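Local coordinates for prophage MuSo2, 43 kDa tail protein (Shewanella oneidensis, PDB 3CDD) that probably forms part of the trimeric central hub of a Mu-like phage tail baseplate, at residues 145-150 against 156-161; 105-110 against 124-129; 199-204 against 310-315. All blocks are in the same frame, centred on the assembly; numbering follows the deposited sequence.

Interaction 1 of 3, residues 145-150 against 156-161; sequences QRIQIE and HELLAR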
# COMPACT_ATOMS: atom_id res chain seq x y z
N GLN A 145 5.39 37.85 13.09
CA GLN A 145 5.39 38.42 14.44
C GLN A 145 5.73 37.38 15.51
O GLN A 145 6.64 37.59 16.31
CB GLN A 145 4.09 39.13 14.78
CG GLN A 145 4.29 40.12 15.93
CD GLN A 145 3.22 40.02 16.98
OE1 GLN A 145 2.03 39.98 16.67
NE2 GLN A 145 3.64 40.00 18.26
N ARG A 146 5.01 36.26 15.52
CA ARG A 146 5.25 35.19 16.49
C ARG A 146 4.89 33.82 15.93
O ARG A 146 3.76 33.58 15.51
CB ARG A 146 4.50 35.44 17.80
CG ARG A 146 4.87 34.44 18.89
CD ARG A 146 4.18 34.75 20.20
NE ARG A 146 2.79 34.30 20.22
CZ ARG A 146 2.10 34.03 21.32
NH1 ARG A 146 2.66 34.14 22.53
NH2 ARG A 146 0.83 33.64 21.23
N ILE A 147 5.89 32.94 15.96
CA ILE A 147 5.81 31.57 15.45
C ILE A 147 6.18 30.61 16.58
O ILE A 147 7.26 30.71 17.15
CB ILE A 147 6.80 31.34 14.26
CG1 ILE A 147 6.47 32.25 13.07
CG2 ILE A 147 6.90 29.83 13.86
CD1 ILE A 147 5.12 32.01 12.44
N GLN A 148 5.28 29.71 16.91
CA GLN A 148 5.58 28.68 17.89
C GLN A 148 5.85 27.31 17.27
O GLN A 148 5.09 26.84 16.43
CB GLN A 148 4.47 28.59 18.92
CG GLN A 148 4.83 29.27 20.21
CD GLN A 148 3.61 29.71 20.99
OE1 GLN A 148 2.67 30.28 20.43
NE2 GLN A 148 3.64 29.48 22.29
N ILE A 149 6.95 26.70 17.69
CA ILE A 149 7.27 25.34 17.28
C ILE A 149 6.20 24.39 17.79
O ILE A 149 5.98 24.29 18.99
CB ILE A 149 8.64 24.86 17.83
CG1 ILE A 149 9.72 25.94 17.70
CG2 ILE A 149 9.03 23.51 17.20
CD1 ILE A 149 9.87 26.53 16.32
N GLU A 150 5.53 23.69 16.87
CA GLU A 150 4.60 22.63 17.25
C GLU A 150 5.40 21.47 17.87
O GLU A 150 6.61 21.35 17.65
CB GLU A 150 3.76 22.18 16.05
CG GLU A 150 2.64 23.15 15.70
CD GLU A 150 2.29 23.16 14.22
OE1 GLU A 150 2.10 22.06 13.63
OE2 GLU A 150 2.19 24.26 13.63
N HIS A 156 12.23 21.01 8.52
CA HIS A 156 11.50 21.07 7.24
C HIS A 156 10.00 21.39 7.35
O HIS A 156 9.49 22.23 6.61
CB HIS A 156 11.69 19.81 6.38
CG HIS A 156 10.99 19.90 5.06
ND1 HIS A 156 9.90 19.13 4.74
CD2 HIS A 156 11.22 20.70 3.99
CE1 HIS A 156 9.49 19.44 3.52
NE2 HIS A 156 10.28 20.38 3.04
N GLU A 157 9.29 20.73 8.26
CA GLU A 157 7.86 21.02 8.44
C GLU A 157 7.60 22.46 8.86
O GLU A 157 6.62 23.08 8.41
CB GLU A 157 7.24 20.11 9.49
CG GLU A 157 7.06 18.70 9.06
CD GLU A 157 6.69 17.79 10.23
OE1 GLU A 157 7.10 18.06 11.39
OE2 GLU A 157 5.96 16.80 9.98
N LEU A 158 8.46 23.01 9.72
CA LEU A 158 8.32 24.40 10.12
C LEU A 158 8.58 25.35 8.96
O LEU A 158 7.78 26.25 8.68
CB LEU A 158 9.24 24.76 11.28
CG LEU A 158 9.34 26.25 11.59
CD1 LEU A 158 8.02 26.75 12.16
CD2 LEU A 158 10.49 26.55 12.54
N LEU A 159 9.69 25.13 8.27
CA LEU A 159 10.08 26.01 7.17
C LEU A 159 9.08 25.94 6.04
O LEU A 159 8.78 26.96 5.42
CB LEU A 159 11.51 25.72 6.71
CG LEU A 159 12.55 26.00 7.82
CD1 LEU A 159 13.99 25.58 7.45
CD2 LEU A 159 12.51 27.49 8.26
N ALA A 160 8.55 24.75 5.78
CA ALA A 160 7.60 24.56 4.70
C ALA A 160 6.28 25.29 4.98
O ALA A 160 5.74 25.95 4.09
CB ALA A 160 7.37 23.05 4.42
N ARG A 161 5.77 25.22 6.21
CA ARG A 161 4.55 25.97 6.54
C ARG A 161 4.74 27.50 6.47
O ARG A 161 3.90 28.22 5.92
CB ARG A 161 3.88 25.51 7.84
CG ARG A 161 4.70 25.55 9.13
CD ARG A 161 3.74 25.29 10.32
NE ARG A 161 4.36 25.23 11.65
CZ ARG A 161 4.43 26.25 12.50
NH1 ARG A 161 3.94 27.44 12.17
NH2 ARG A 161 4.98 26.08 13.70
O HOH W 1 2.79 28.87 15.11
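Arg161 reaches Gln148 and Glu150 because its first torsion (chi1 58°) sets CG between the backbone N and the carbonyl carbon, and the chain then runs straight from CG to NE. The guanidinium is thereby carried off helix 155-164 to the end of strand 144-148. Leu158, one turn earlier, has CG anti to its backbone N (chi1 169°), which spreads its two methyls toward the isoleucines.

At the edge of the guanidinium, near its plane, Arg161 NH2 gives a weak, bent hydrogen bond to Gln148 O (2.8 Å). Glu150 comes from the opposite direction and lays OE2 over one face, 3.1 Å from Arg161 NE. Glu150 OE2 sits 2.9 Å above the Arg161 guanidinium plane, so no N-H points at it and the salt bridge is one of charges; the two planes are 20° apart. A second carboxylate, that of Glu153, forms a salt bridge with NE while also accepting a hydrogen bond from Glu150 N. Leu158 CD1 lies 3.5 Å above the opposite face of the Arg161 guanidinium, off its centre. A water accepts from Gln148 N at 3.2 Å and, weakly, from Arg161 NH1.

Beneath this polar layer the contact is apolar. Ile147 CG2 meets Leu158 CD1 at 3.7 Å, and Ile149 CD1 crosses Leu158 CD2 at about a right angle, 3.8 Å away. Branched aliphatic chains suit this packing of the helix on the strand and its end within the gp44-like second domain, where Phe114 and Ile122 also press on Leu158. A long, cationic arginine suits this place, since its stem spans from the helix to the strand end. With two carboxylates near one guanidinium, its positive charge is probably stabilised, and it would ease the crowding of negative charge between Glu150 and Glu153.

Interaction 2 of 3, residues 105-110 against 124-129; sequences CSIDYP and DIVCKP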
# COMPACT_ATOMS: atom_id res chain seq x y z
N CYS A 105 14.57 14.96 11.60
CA CYS A 105 14.90 15.29 13.00
C CYS A 105 14.05 16.41 13.59
O CYS A 105 13.45 17.19 12.85
CB CYS A 105 16.39 15.64 13.11
SG CYS A 105 17.52 14.33 12.56
N SER A 106 14.01 16.48 14.93
CA SER A 106 13.23 17.49 15.65
C SER A 106 14.01 18.79 15.74
O SER A 106 15.24 18.79 15.67
CB SER A 106 12.89 17.01 17.06
OG SER A 106 12.23 15.76 17.05
N ILE A 107 13.28 19.90 15.87
CA ILE A 107 13.88 21.19 16.18
C ILE A 107 14.13 21.25 17.68
O ILE A 107 13.20 21.08 18.47
CB ILE A 107 12.95 22.37 15.83
CG1 ILE A 107 12.51 22.31 14.36
CG2 ILE A 107 13.63 23.72 16.15
CD1 ILE A 107 11.12 22.93 14.09
N ASP A 108 15.38 21.49 18.05
CA ASP A 108 15.72 21.78 19.44
C ASP A 108 16.09 23.25 19.61
O ASP A 108 17.27 23.60 19.77
CB ASP A 108 16.83 20.86 19.95
CG ASP A 108 17.02 20.95 21.46
OD1 ASP A 108 16.65 21.99 22.07
OD2 ASP A 108 17.55 19.98 22.04
N TYR A 109 15.08 24.11 19.58
CA TYR A 109 15.26 25.54 19.86
C TYR A 109 14.52 25.81 21.17
O TYR A 109 13.31 26.05 21.17
CB TYR A 109 14.75 26.39 18.69
CG TYR A 109 15.05 27.87 18.82
CD1 TYR A 109 16.36 28.36 18.70
CD2 TYR A 109 14.02 28.79 19.05
CE1 TYR A 109 16.63 29.73 18.82
CE2 TYR A 109 14.28 30.15 19.16
CZ TYR A 109 15.58 30.62 19.05
OH TYR A 109 15.83 31.96 19.18
N PRO A 110 15.26 25.75 22.31
CA PRO A 110 14.69 25.70 23.66
C PRO A 110 13.67 26.79 24.02
O PRO A 110 12.71 26.50 24.75
CB PRO A 110 15.92 25.78 24.57
CG PRO A 110 17.05 26.19 23.68
CD PRO A 110 16.73 25.70 22.34
N ASP A 124 17.96 30.04 9.03
CA ASP A 124 19.34 30.12 9.53
C ASP A 124 19.48 29.46 10.91
O ASP A 124 20.43 28.70 11.16
CB ASP A 124 19.83 31.59 9.62
CG ASP A 124 20.15 32.21 8.24
OD1 ASP A 124 20.24 31.49 7.23
OD2 ASP A 124 20.34 33.45 8.17
N ILE A 125 18.53 29.75 11.80
CA ILE A 125 18.51 29.19 13.16
C ILE A 125 18.37 27.66 13.20
O ILE A 125 19.24 26.97 13.73
CB ILE A 125 17.41 29.84 14.06
CG1 ILE A 125 17.76 31.30 14.37
CG2 ILE A 125 17.28 29.05 15.39
CD1 ILE A 125 16.60 32.17 14.85
N VAL A 126 17.29 27.13 12.62
CA VAL A 126 17.02 25.69 12.72
C VAL A 126 18.00 24.80 11.93
O VAL A 126 18.14 23.63 12.26
CB VAL A 126 15.53 25.33 12.40
CG1 VAL A 126 14.57 26.10 13.37
CG2 VAL A 126 15.19 25.60 10.92
N CYS A 127 18.67 25.38 10.93
CA CYS A 127 19.57 24.67 10.02
C CYS A 127 21.00 24.55 10.55
O CYS A 127 21.71 23.59 10.23
CB CYS A 127 19.62 25.37 8.66
SG CYS A 127 18.27 24.93 7.55
N LYS A 128 21.40 25.54 11.35
CA LYS A 128 22.76 25.70 11.83
C LYS A 128 23.34 24.48 12.57
O LYS A 128 24.43 24.04 12.23
CB LYS A 128 22.90 26.98 12.67
CG LYS A 128 24.29 27.22 13.25
CD LYS A 128 24.55 28.70 13.41
CE LYS A 128 25.99 28.97 13.79
NZ LYS A 128 26.12 29.25 15.25
N PRO A 129 22.62 23.92 13.58
CA PRO A 129 23.22 22.77 14.30
C PRO A 129 23.39 21.53 13.41
O PRO A 129 24.13 20.61 13.77
CB PRO A 129 22.22 22.49 15.44
CG PRO A 129 20.94 23.04 14.96
CD PRO A 129 21.28 24.24 14.12
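Ile107, whose side chain packs on Val126, is fixed through its main chain by a backbone hydrogen bond to Glu153, in the loop before helix 155-164. Between 105-110 and 124-129 themselves the contact is wholly apolar. Ile107 CG2 lies anti to the backbone N, and this branch meets Val126 CG1 at 3.8 Å, the two side chains crossing at a slant. Both residues are buried, and their beta-branched shapes present a methyl to the partner close to the backbone, which suits a spot where Ile107 CA and Val126 CA are only 6.5 Å apart.

Two residues further along, Tyr109 turns its ring to the helix with CG anti to its backbone N (chi1 -173°). Ile125 CG2 comes up obliquely to two neighbouring ring atoms, Tyr109 CD1 at 3.5 Å and Tyr109 CE1 at 3.6 Å. The loop after helix 100-104 is thus packed against the C-terminal end of helix 119-127, inside the gp44-like second domain of this baseplate protein. Tyrosine suits position 109 because its broad ring can touch Ile125 and stack with Phe114 at once; Phe114 also touches Ile125 and Val126, while Pro155 and Leu159 adjoin Val126. Next to Ile107, Ser106 looks to the second subunit: its OG is hydrogen-bonded to the backbone N of Ile253 there, and Asp108 and Pro129 both pack on Tyr249 of that subunit.

Interaction 3 of 3, residues 199-204 against 310-315; sequences KAARGR and EIMGLD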
# COMPACT_ATOMS: atom_id res chain seq x y z
N LYS A 199 14.61 11.13 -26.67
CA LYS A 199 14.77 9.70 -26.92
C LYS A 199 13.43 8.97 -26.70
O LYS A 199 13.02 8.16 -27.51
CB LYS A 199 15.86 9.13 -26.01
CG LYS A 199 16.11 7.62 -26.15
CD LYS A 199 16.86 7.07 -24.95
CE LYS A 199 17.14 5.58 -25.09
NZ LYS A 199 18.53 5.35 -25.54
N ALA A 200 12.75 9.28 -25.61
CA ALA A 200 11.44 8.70 -25.32
C ALA A 200 10.70 9.62 -24.39
O ALA A 200 11.31 10.50 -23.77
CB ALA A 200 11.61 7.32 -24.68
N ALA A 201 9.39 9.43 -24.28
CA ALA A 201 8.57 10.26 -23.39
C ALA A 201 7.29 9.58 -22.98
O ALA A 201 6.81 8.64 -23.63
CB ALA A 201 8.26 11.60 -24.02
N ARG A 202 6.70 10.13 -21.94
CA ARG A 202 5.57 9.51 -21.30
C ARG A 202 4.72 10.61 -20.67
O ARG A 202 5.27 11.52 -20.08
CB ARG A 202 6.18 8.59 -20.23
CG ARG A 202 5.30 7.84 -19.35
CD ARG A 202 6.15 6.89 -18.52
NE ARG A 202 6.57 7.45 -17.23
CZ ARG A 202 6.27 6.94 -16.04
NH1 ARG A 202 5.56 5.82 -15.91
NH2 ARG A 202 6.72 7.53 -14.95
N GLY A 203 3.39 10.49 -20.70
CA GLY A 203 2.51 11.50 -20.10
C GLY A 203 1.25 10.90 -19.50
O GLY A 203 0.87 9.78 -19.81
N ARG A 204 0.60 11.65 -18.63
CA ARG A 204 -0.71 11.26 -18.12
C ARG A 204 -1.47 12.53 -17.81
O ARG A 204 -1.02 13.32 -16.98
CB ARG A 204 -0.60 10.41 -16.86
CG ARG A 204 -1.98 10.00 -16.31
CD ARG A 204 -1.80 9.05 -15.18
NE ARG A 204 -1.28 7.78 -15.68
CZ ARG A 204 -2.05 6.75 -16.05
NH1 ARG A 204 -3.37 6.83 -15.98
NH2 ARG A 204 -1.48 5.64 -16.49
N GLU A 310 3.97 17.13 -30.37
CA GLU A 310 2.75 16.95 -31.13
C GLU A 310 2.01 15.71 -30.66
O GLU A 310 0.80 15.72 -30.60
CB GLU A 310 3.14 16.80 -32.62
CG GLU A 310 2.12 17.20 -33.63
CD GLU A 310 2.58 16.98 -35.09
OE1 GLU A 310 3.72 16.53 -35.34
OE2 GLU A 310 1.79 17.27 -36.00
N ILE A 311 2.75 14.64 -30.34
CA ILE A 311 2.14 13.37 -29.92
C ILE A 311 1.33 13.54 -28.63
O ILE A 311 0.17 13.12 -28.54
CB ILE A 311 3.21 12.25 -29.72
CG1 ILE A 311 3.80 11.82 -31.07
CG2 ILE A 311 2.60 11.05 -28.98
CD1 ILE A 311 5.13 11.13 -30.97
N MSE A 312 1.97 14.19 -27.66
CA MSE A 312 1.43 14.41 -26.32
C MSE A 312 0.43 15.56 -26.29
O MSE A 312 -0.58 15.51 -25.56
CB MSE A 312 2.60 14.71 -25.39
CG MSE A 312 2.36 14.39 -23.97
SE MSE A 312 3.78 13.32 -23.18
CE MSE A 312 3.77 11.78 -24.36
N GLY A 313 0.72 16.59 -27.09
CA GLY A 313 -0.13 17.77 -27.22
C GLY A 313 0.44 18.90 -26.39
O GLY A 313 -0.31 19.64 -25.76
N LEU A 314 1.76 19.03 -26.40
CA LEU A 314 2.43 20.11 -25.69
C LEU A 314 3.15 21.09 -26.61
O LEU A 314 3.91 20.69 -27.52
CB LEU A 314 3.38 19.58 -24.59
CG LEU A 314 2.80 18.74 -23.43
CD1 LEU A 314 3.93 18.11 -22.64
CD2 LEU A 314 1.87 19.52 -22.48
N ASP A 315 2.90 22.37 -26.37
CA ASP A 315 3.59 23.45 -27.05
C ASP A 315 3.56 24.67 -26.14
O ASP A 315 2.77 25.60 -26.35
CB ASP A 315 2.95 23.74 -28.41
CG ASP A 315 3.82 24.64 -29.30
OD1 ASP A 315 4.92 25.07 -28.88
OD2 ASP A 315 3.38 24.91 -30.44
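The flat peptide group joining Arg202 to Gly203 carries the side chain of Met312, a selenomethionine here, on one face: SE sits 3.8 Å from Arg202 C and equally far from Gly203 N, and CE lies over the same face, 3.9 Å from Gly203 N. At its edge the strand continues a sheet: Ala201 and Arg202 form an antiparallel ladder with a strand of the third subunit, which also donates a hydrogen bond from Trp80 NE1 to Met312 O and packs Pro82 on the Met312 side chain.

Met312 gets there by bending at chi2 and chi3 (130° and -57°), which folds SE and CE over the strand. Glycine fits position 203 because, with no side chain, it lets SE approach its CA to 3.8 Å. At 201 the small alanine offers just a methyl, its CB 4.5 Å from Met312 CE. Arg202 points away and forms a salt bridge with Glu284 instead.

The contact joins strand 200-206 to the turn after strand 304-309, in the region of the GpP fourth-domain family. That turn is fixed by Asp309 OD1, hydrogen-bonded to Met312 N, and by a G1 beta bulge in which Gly313, at positive phi, and Leu314 both face Asp309. With no polar bond between the two segments, the contact rests on shape and dispersion: a flexible, polarisable selenoether, standing where methionine has its thioether, is moulded onto a bare stretch of main chain.

Interactions 1 and 2 are two parts of one core in the gp44-like second domain: their centres are 11 Å apart and they share packing, with Ile107 CD1 3.8 Å from both Ile149 CG2 and Leu158 CB, and Leu159 CD1 3.7 Å from Val126 CG2. Ile107 and Leu158 thus each serve both contacts. Interaction 3 lies across the chain's centre, its own centre 39 Å from that of interaction 1 and 43 Å from that of interaction 2, and touches neither. Interactions 2 and 3 also face different neighbours, the second and third subunits respectively, whereas no other chain of the assembly touches the segments of interaction 1.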